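PDB 1M1S: sperm-specific class P protein 34 from Caenorhabditis elegans, which is of unknown function but, as a sperm-specific member of the major sperm protein family, probably acts in nematode sperm. Local coordinates for residues A[43-47]-A[79-83]; A[84-88]-A[98-102]. One frame throughout, in Å; residues are numbered along the deposited sequence.

Running from the N terminus, the chain passes through strand 38-45, whose last residues and the following turn form the first half of contact 1. Strands 51-60 and 65-72 then intervene before strand 79-89 returns alongside, and residues 79-83 close that long loop in antiparallel pairing. The same strand runs straight on into residues 84-88, where contact 2 opens; it is closed ten residues later by the short helical turn 98-101. The two contacts therefore follow in series, neither nested nor crossed, with centres about 17 Å apart. Contact 1 joins two neighbouring strands of the sheet, while contact 2 seats the turn before strand 107-115 on that sheet.

Contact 1 (A[43-47]-A[79-83]); sequences VKSSN and EDKIV
Ser46 and Asp80 meet at the end of an antiparallel strand pair in the immunoglobulin-like sandwich of the major sperm protein family, where strand 38-45 gives way to a turn beside strand 79-89. Inside the pair, Lys44 and Val83 are a hydrogen-bonded pair: Lys44 N reaches Val83 O at 2.9 Å and Val83 N reaches Lys44 O at 2.8 Å. Their CB atoms share one face of the sheet, from which the Lys44 chain carries its end away from residues 79-83. On the buried face Val43 turns CG1 anti to its own N and brings it 3.6 Å from Ile82 CG2; Val53 of the neighbouring strand touches both side chains. Ser45, on the same face as Ile82, completes the non-hydrogen-bonded pair. Beyond it, Ser46 N bonds Lys81 O almost in line with the carbonyl. The Ser46 side chain takes over where main-chain pairing stops. With chi1 at 77°, Ser46 OG lies between the backbone N and C and turns to strand 79-89, where it accepts a hydrogen bond from Lys81 N (3.1 Å) and donates one to Asp80 OD1 (2.9 Å). The carboxylate is met on its anti side, with OG 25° out of its plane, and Lys78 NZ makes a long, weak ion pair with the same oxygen. With an alanine in place of Asp80, Ser46 OG would probably lose its acceptor and be freer to turn away from Lys81 N, weakening the hold on the turn. Asn47 lies across the same carboxylate, its amide plane 52° from that of Asp80, and its CB packs 3.4 Å from Asp80 OD1.

Contact 2 (A[84-88]-A[98-102]); sequences IQYAE and APFKA
Phe100 reaches from the short helical turn 98-101 to the backbone of strand 79-89, meeting it ring end first. Its CB holds CG anti to the carbonyl carbon (chi1 -61°), and from there the ring extends toward residues 85-87. CG and the near part of the ring remain on the helical side, where Pro99 CG stands 4.1 Å above one ring face, offset toward the rim. Further out, Phe100 CE2 comes between two side chains, 4.1 Å from Gln85 CB and 4.2 Å from Ala87 CB, and also lies 4.0 Å from Tyr86 C. At the tip, Phe100 CZ approaches Gln85 O at 3.7 Å and has Tyr86 CA at the ring edge, near its plane. Beside the ring, Pro99 adds a second apolar touch, its CB 4.0 Å from Ala87 CB, so the small alanine methyl packs against both Pro99 and Phe100. No hydrogen bond crosses between the segments; the turn is seated by van der Waals packing. Phe100 also touches Ala40 on strand 38-45, which pairs with 79-89, and thus spans two strands. Tyr86 points its CB away from the turn, and its side chain packs on Ile11 and Ile109 instead. This is a short helical turn in the connection between strands 79-89 and 107-115, packed by its proline and phenylalanine on one face of an immunoglobulin-like beta-sandwich of the major sperm protein family.

Contact 1 (A[43-47]-A[79-83])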
ATOM      1  N   VAL A  43       5.048  -0.007  -1.679  1.00 35.00           N
ATOM      2  CA  VAL A  43       4.536  -0.869  -0.603  1.00 35.00           C
ATOM      3  C   VAL A  43       5.609  -1.755   0.073  1.00 35.00           C
ATOM      4  O   VAL A  43       6.123  -2.697  -0.529  1.00 35.00           O
ATOM      5  CB  VAL A  43       3.353  -1.723  -1.129  1.00 35.00           C
ATOM      6  CG1 VAL A  43       2.686  -2.491  -0.017  1.00 35.00           C
ATOM      7  CG2 VAL A  43       2.361  -0.829  -1.798  1.00 35.00           C
ATOM      8  N   LYS A  44       5.935  -1.420   1.324  1.00 35.00           N
ATOM      9  CA  LYS A  44       6.930  -2.127   2.131  1.00 35.00           C
ATOM     10  C   LYS A  44       6.189  -3.107   3.000  1.00 35.00           C
ATOM     11  O   LYS A  44       5.306  -2.729   3.761  1.00 35.00           O
ATOM     12  CB  LYS A  44       7.727  -1.132   2.974  1.00 35.00           C
ATOM     13  CG  LYS A  44       8.346  -0.043   2.127  1.00 35.00           C
ATOM     14  CD  LYS A  44       8.802   1.132   2.947  1.00 35.00           C
ATOM     15  CE  LYS A  44      10.262   1.007   3.340  1.00 35.00           C
ATOM     16  NZ  LYS A  44      10.855   2.354   3.571  1.00 35.00           N
ATOM     17  N   SER A  45       6.557  -4.370   2.870  1.00 35.00           N
ATOM     18  CA  SER A  45       5.891  -5.423   3.599  1.00 35.00           C
ATOM     19  C   SER A  45       6.803  -6.023   4.644  1.00 35.00           C
ATOM     20  O   SER A  45       7.953  -6.317   4.357  1.00 35.00           O
ATOM     21  CB  SER A  45       5.458  -6.484   2.593  1.00 35.00           C
ATOM     22  OG  SER A  45       4.728  -7.529   3.200  1.00 35.00           O
ATOM     23  N   SER A  46       6.259  -6.269   5.832  1.00 35.00           N
ATOM     24  CA  SER A  46       7.009  -6.833   6.953  1.00 35.00           C
ATOM     25  C   SER A  46       7.157  -8.331   6.830  1.00 35.00           C
ATOM     26  O   SER A  46       8.195  -8.902   7.144  1.00 35.00           O
ATOM     27  CB  SER A  46       6.286  -6.540   8.267  1.00 35.00           C
ATOM     28  OG  SER A  46       5.186  -7.414   8.418  1.00 35.00           O
ATOM     29  N   ASN A  47       6.113  -8.964   6.328  1.00 35.00           N
ATOM     30  CA  ASN A  47       6.133 -10.399   6.212  1.00 35.00           C
ATOM     31  C   ASN A  47       5.841 -10.905   4.825  1.00 35.00           C
ATOM     32  O   ASN A  47       4.702 -11.244   4.484  1.00 35.00           O
ATOM     33  CB  ASN A  47       5.151 -10.997   7.203  1.00 35.00           C
ATOM     34  CG  ASN A  47       5.221 -12.501   7.261  1.00 35.00           C
ATOM     35  OD1 ASN A  47       6.013 -13.146   6.576  1.00 35.00           O
ATOM     36  ND2 ASN A  47       4.351 -13.073   8.044  1.00 35.00           N
ATOM     37  N   GLU A  79       0.804 -10.440  14.296  1.00 35.00           N
ATOM     38  CA  GLU A  79       0.527  -9.184  13.657  1.00 35.00           C
ATOM     39  C   GLU A  79       1.738  -8.765  12.823  1.00 35.00           C
ATOM     40  O   GLU A  79       2.896  -9.054  13.186  1.00 35.00           O
ATOM     41  CB  GLU A  79       0.166  -8.155  14.726  1.00 35.00           C
ATOM     42  CG  GLU A  79      -1.106  -8.555  15.483  1.00 35.00           C
ATOM     43  CD  GLU A  79      -1.565  -7.546  16.526  1.00 35.00           C
ATOM     44  OE1 GLU A  79      -0.961  -6.450  16.644  1.00 35.00           O
ATOM     45  OE2 GLU A  79      -2.543  -7.868  17.241  1.00 35.00           O
ATOM     46  N   ASP A  80       1.453  -8.149  11.673  1.00 35.00           N
ATOM     47  CA  ASP A  80       2.476  -7.658  10.750  1.00 35.00           C
ATOM     48  C   ASP A  80       2.011  -6.333  10.175  1.00 35.00           C
ATOM     49  O   ASP A  80       0.896  -5.900  10.457  1.00 35.00           O
ATOM     50  CB  ASP A  80       2.695  -8.671   9.637  1.00 35.00           C
ATOM     51  CG  ASP A  80       3.523  -9.837  10.086  1.00 35.00           C
ATOM     52  OD1 ASP A  80       4.735  -9.649  10.260  1.00 35.00           O
ATOM     53  OD2 ASP A  80       2.962 -10.926  10.290  1.00 35.00           O
ATOM     54  N   LYS A  81       2.837  -5.678   9.367  1.00 35.00           N
ATOM     55  CA  LYS A  81       2.408  -4.403   8.788  1.00 35.00           C
ATOM     56  C   LYS A  81       2.882  -4.169   7.358  1.00 35.00           C
ATOM     57  O   LYS A  81       3.823  -4.807   6.873  1.00 35.00           O
ATOM     58  CB  LYS A  81       2.870  -3.229   9.647  1.00 35.00           C
ATOM     59  CG  LYS A  81       4.384  -3.118   9.734  1.00 35.00           C
ATOM     60  CD  LYS A  81       4.816  -1.848  10.391  1.00 35.00           C
ATOM     61  CE  LYS A  81       6.259  -1.942  10.750  1.00 35.00           C
ATOM     62  NZ  LYS A  81       6.696  -0.604  11.146  1.00 35.00           N
ATOM     63  N   ILE A  82       2.251  -3.193   6.718  1.00 35.00           N
ATOM     64  CA  ILE A  82       2.563  -2.780   5.354  1.00 35.00           C
ATOM     65  C   ILE A  82       2.707  -1.271   5.440  1.00 35.00           C
ATOM     66  O   ILE A  82       1.867  -0.606   6.050  1.00 35.00           O
ATOM     67  CB  ILE A  82       1.395  -3.087   4.393  1.00 35.00           C
ATOM     68  CG1 ILE A  82       1.519  -4.495   3.839  1.00 35.00           C
ATOM     69  CG2 ILE A  82       1.319  -2.059   3.268  1.00 35.00           C
ATOM     70  CD1 ILE A  82       0.298  -4.906   3.127  1.00 35.00           C
ATOM     71  N   VAL A  83       3.791  -0.731   4.899  1.00 35.00           N
ATOM     72  CA  VAL A  83       3.972   0.710   4.934  1.00 35.00           C
ATOM     73  C   VAL A  83       3.890   1.233   3.523  1.00 35.00           C
ATOM     74  O   VAL A  83       4.712   0.874   2.683  1.00 35.00           O
ATOM     75  CB  VAL A  83       5.332   1.127   5.561  1.00 35.00           C
ATOM     76  CG1 VAL A  83       5.411   2.637   5.686  1.00 35.00           C
ATOM     77  CG2 VAL A  83       5.473   0.546   6.935  1.00 35.00           C
TER

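Contact 2 (A[84-88]-A[98-102])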
ATOM      1  N   ILE A  84       2.892   2.068   3.255  1.00 35.00           N
ATOM      2  CA  ILE A  84       2.744   2.632   1.923  1.00 35.00           C
ATOM      3  C   ILE A  84       3.365   4.008   1.932  1.00 35.00           C
ATOM      4  O   ILE A  84       2.997   4.847   2.748  1.00 35.00           O
ATOM      5  CB  ILE A  84       1.265   2.739   1.489  1.00 35.00           C
ATOM      6  CG1 ILE A  84       0.597   1.383   1.585  1.00 35.00           C
ATOM      7  CG2 ILE A  84       1.161   3.210   0.034  1.00 35.00           C
ATOM      8  CD1 ILE A  84      -0.851   1.506   1.644  1.00 35.00           C
ATOM      9  N   GLN A  85       4.384   4.190   1.099  1.00 35.00           N
ATOM     10  CA  GLN A  85       5.047   5.489   0.965  1.00 35.00           C
ATOM     11  C   GLN A  85       4.492   6.095  -0.310  1.00 35.00           C
ATOM     12  O   GLN A  85       4.123   5.350  -1.221  1.00 35.00           O
ATOM     13  CB  GLN A  85       6.561   5.334   0.812  1.00 35.00           C
ATOM     14  CG  GLN A  85       7.276   4.673   1.993  1.00 35.00           C
ATOM     15  CD  GLN A  85       8.784   4.877   1.952  1.00 35.00           C
ATOM     16  OE1 GLN A  85       9.380   4.947   0.875  1.00 35.00           O
ATOM     17  NE2 GLN A  85       9.406   5.005   3.132  1.00 35.00           N
ATOM     18  N   TYR A  86       4.377   7.421  -0.367  1.00 35.00           N
ATOM     19  CA  TYR A  86       3.881   8.084  -1.583  1.00 35.00           C
ATOM     20  C   TYR A  86       4.725   9.270  -1.980  1.00 35.00           C
ATOM     21  O   TYR A  86       5.594   9.699  -1.235  1.00 35.00           O
ATOM     22  CB  TYR A  86       2.403   8.502  -1.491  1.00 35.00           C
ATOM     23  CG  TYR A  86       2.058   9.368  -0.315  1.00 35.00           C
ATOM     24  CD1 TYR A  86       2.153  10.774  -0.378  1.00 35.00           C
ATOM     25  CD2 TYR A  86       1.653   8.783   0.880  1.00 35.00           C
ATOM     26  CE1 TYR A  86       1.853  11.562   0.750  1.00 35.00           C
ATOM     27  CE2 TYR A  86       1.347   9.546   1.986  1.00 35.00           C
ATOM     28  CZ  TYR A  86       1.455  10.921   1.924  1.00 35.00           C
ATOM     29  OH  TYR A  86       1.219  11.617   3.073  1.00 35.00           O
ATOM     30  N   ALA A  87       4.443   9.821  -3.147  1.00 35.00           N
ATOM     31  CA  ALA A  87       5.198  10.958  -3.619  1.00 35.00           C
ATOM     32  C   ALA A  87       4.370  11.586  -4.700  1.00 35.00           C
ATOM     33  O   ALA A  87       3.630  10.882  -5.357  1.00 35.00           O
ATOM     34  CB  ALA A  87       6.503  10.477  -4.209  1.00 35.00           C
ATOM     35  N   GLU A  88       4.492  12.895  -4.895  1.00 35.00           N
ATOM     36  CA  GLU A  88       3.759  13.588  -5.953  1.00 35.00           C
ATOM     37  C   GLU A  88       4.532  13.443  -7.234  1.00 35.00           C
ATOM     38  O   GLU A  88       5.758  13.478  -7.219  1.00 35.00           O
ATOM     39  CB  GLU A  88       3.627  15.045  -5.616  1.00 35.00           C
ATOM     40  CG  GLU A  88       2.577  15.274  -4.597  1.00 35.00           C
ATOM     41  CD  GLU A  88       2.868  16.491  -3.761  1.00 35.00           C
ATOM     42  OE1 GLU A  88       3.509  17.428  -4.292  1.00 35.00           O
ATOM     43  OE2 GLU A  88       2.475  16.499  -2.568  1.00 35.00           O
ATOM     44  N   ALA A  98      10.651   5.673  -9.979  1.00 35.00           N
ATOM     45  CA  ALA A  98      11.520   6.846 -10.121  1.00 35.00           C
ATOM     46  C   ALA A  98      11.596   7.770  -8.898  1.00 35.00           C
ATOM     47  O   ALA A  98      12.699   8.029  -8.401  1.00 35.00           O
ATOM     48  CB  ALA A  98      11.189   7.622 -11.375  1.00 35.00           C
ATOM     49  N   PRO A  99      10.437   8.218  -8.349  1.00 35.00           N
ATOM     50  CA  PRO A  99      10.559   9.094  -7.175  1.00 35.00           C
ATOM     51  C   PRO A  99      10.984   8.372  -5.878  1.00 35.00           C
ATOM     52  O   PRO A  99      11.221   9.018  -4.872  1.00 35.00           O
ATOM     53  CB  PRO A  99       9.162   9.723  -7.066  1.00 35.00           C
ATOM     54  CG  PRO A  99       8.296   8.651  -7.541  1.00 35.00           C
ATOM     55  CD  PRO A  99       9.023   8.119  -8.763  1.00 35.00           C
ATOM     56  N   PHE A 100      11.091   7.042  -5.910  1.00 35.00           N
ATOM     57  CA  PHE A 100      11.503   6.279  -4.721  1.00 35.00           C
ATOM     58  C   PHE A 100      12.977   5.899  -4.773  1.00 35.00           C
ATOM     59  O   PHE A 100      13.657   5.911  -3.751  1.00 35.00           O
ATOM     60  CB  PHE A 100      10.598   5.060  -4.498  1.00 35.00           C
ATOM     61  CG  PHE A 100       9.160   5.425  -4.261  1.00 35.00           C
ATOM     62  CD1 PHE A 100       8.190   5.121  -5.217  1.00 35.00           C
ATOM     63  CD2 PHE A 100       8.792   6.154  -3.129  1.00 35.00           C
ATOM     64  CE1 PHE A 100       6.865   5.538  -5.072  1.00 35.00           C
ATOM     65  CE2 PHE A 100       7.470   6.586  -2.961  1.00 35.00           C
ATOM     66  CZ  PHE A 100       6.500   6.276  -3.945  1.00 35.00           C
ATOM     67  N   LYS A 101      13.461   5.579  -5.975  1.00 35.00           N
ATOM     68  CA  LYS A 101      14.871   5.265  -6.226  1.00 35.00           C
ATOM     69  C   LYS A 101      15.612   6.592  -6.013  1.00 35.00           C
ATOM     70  O   LYS A 101      16.847   6.637  -5.936  1.00 35.00           O
ATOM     71  CB  LYS A 101      15.055   4.828  -7.694  1.00 35.00           C
ATOM     72  CG  LYS A 101      14.606   3.419  -8.053  1.00 35.00           C
ATOM     73  CD  LYS A 101      14.804   3.143  -9.548  1.00 35.00           C
ATOM     74  CE  LYS A 101      14.817   1.655  -9.834  1.00 35.00           C
ATOM     75  NZ  LYS A 101      14.893   1.377 -11.279  1.00 35.00           N
ATOM     76  N   ALA A 102      14.812   7.667  -5.998  1.00 35.00           N
ATOM     77  CA  ALA A 102      15.256   9.051  -5.833  1.00 35.00           C
ATOM     78  C   ALA A 102      15.234   9.538  -4.390  1.00 35.00           C
ATOM     79  O   ALA A 102      15.817  10.586  -4.080  1.00 35.00           O
ATOM     80  CB  ALA A 102      14.385   9.978  -6.680  1.00 35.00           C
TER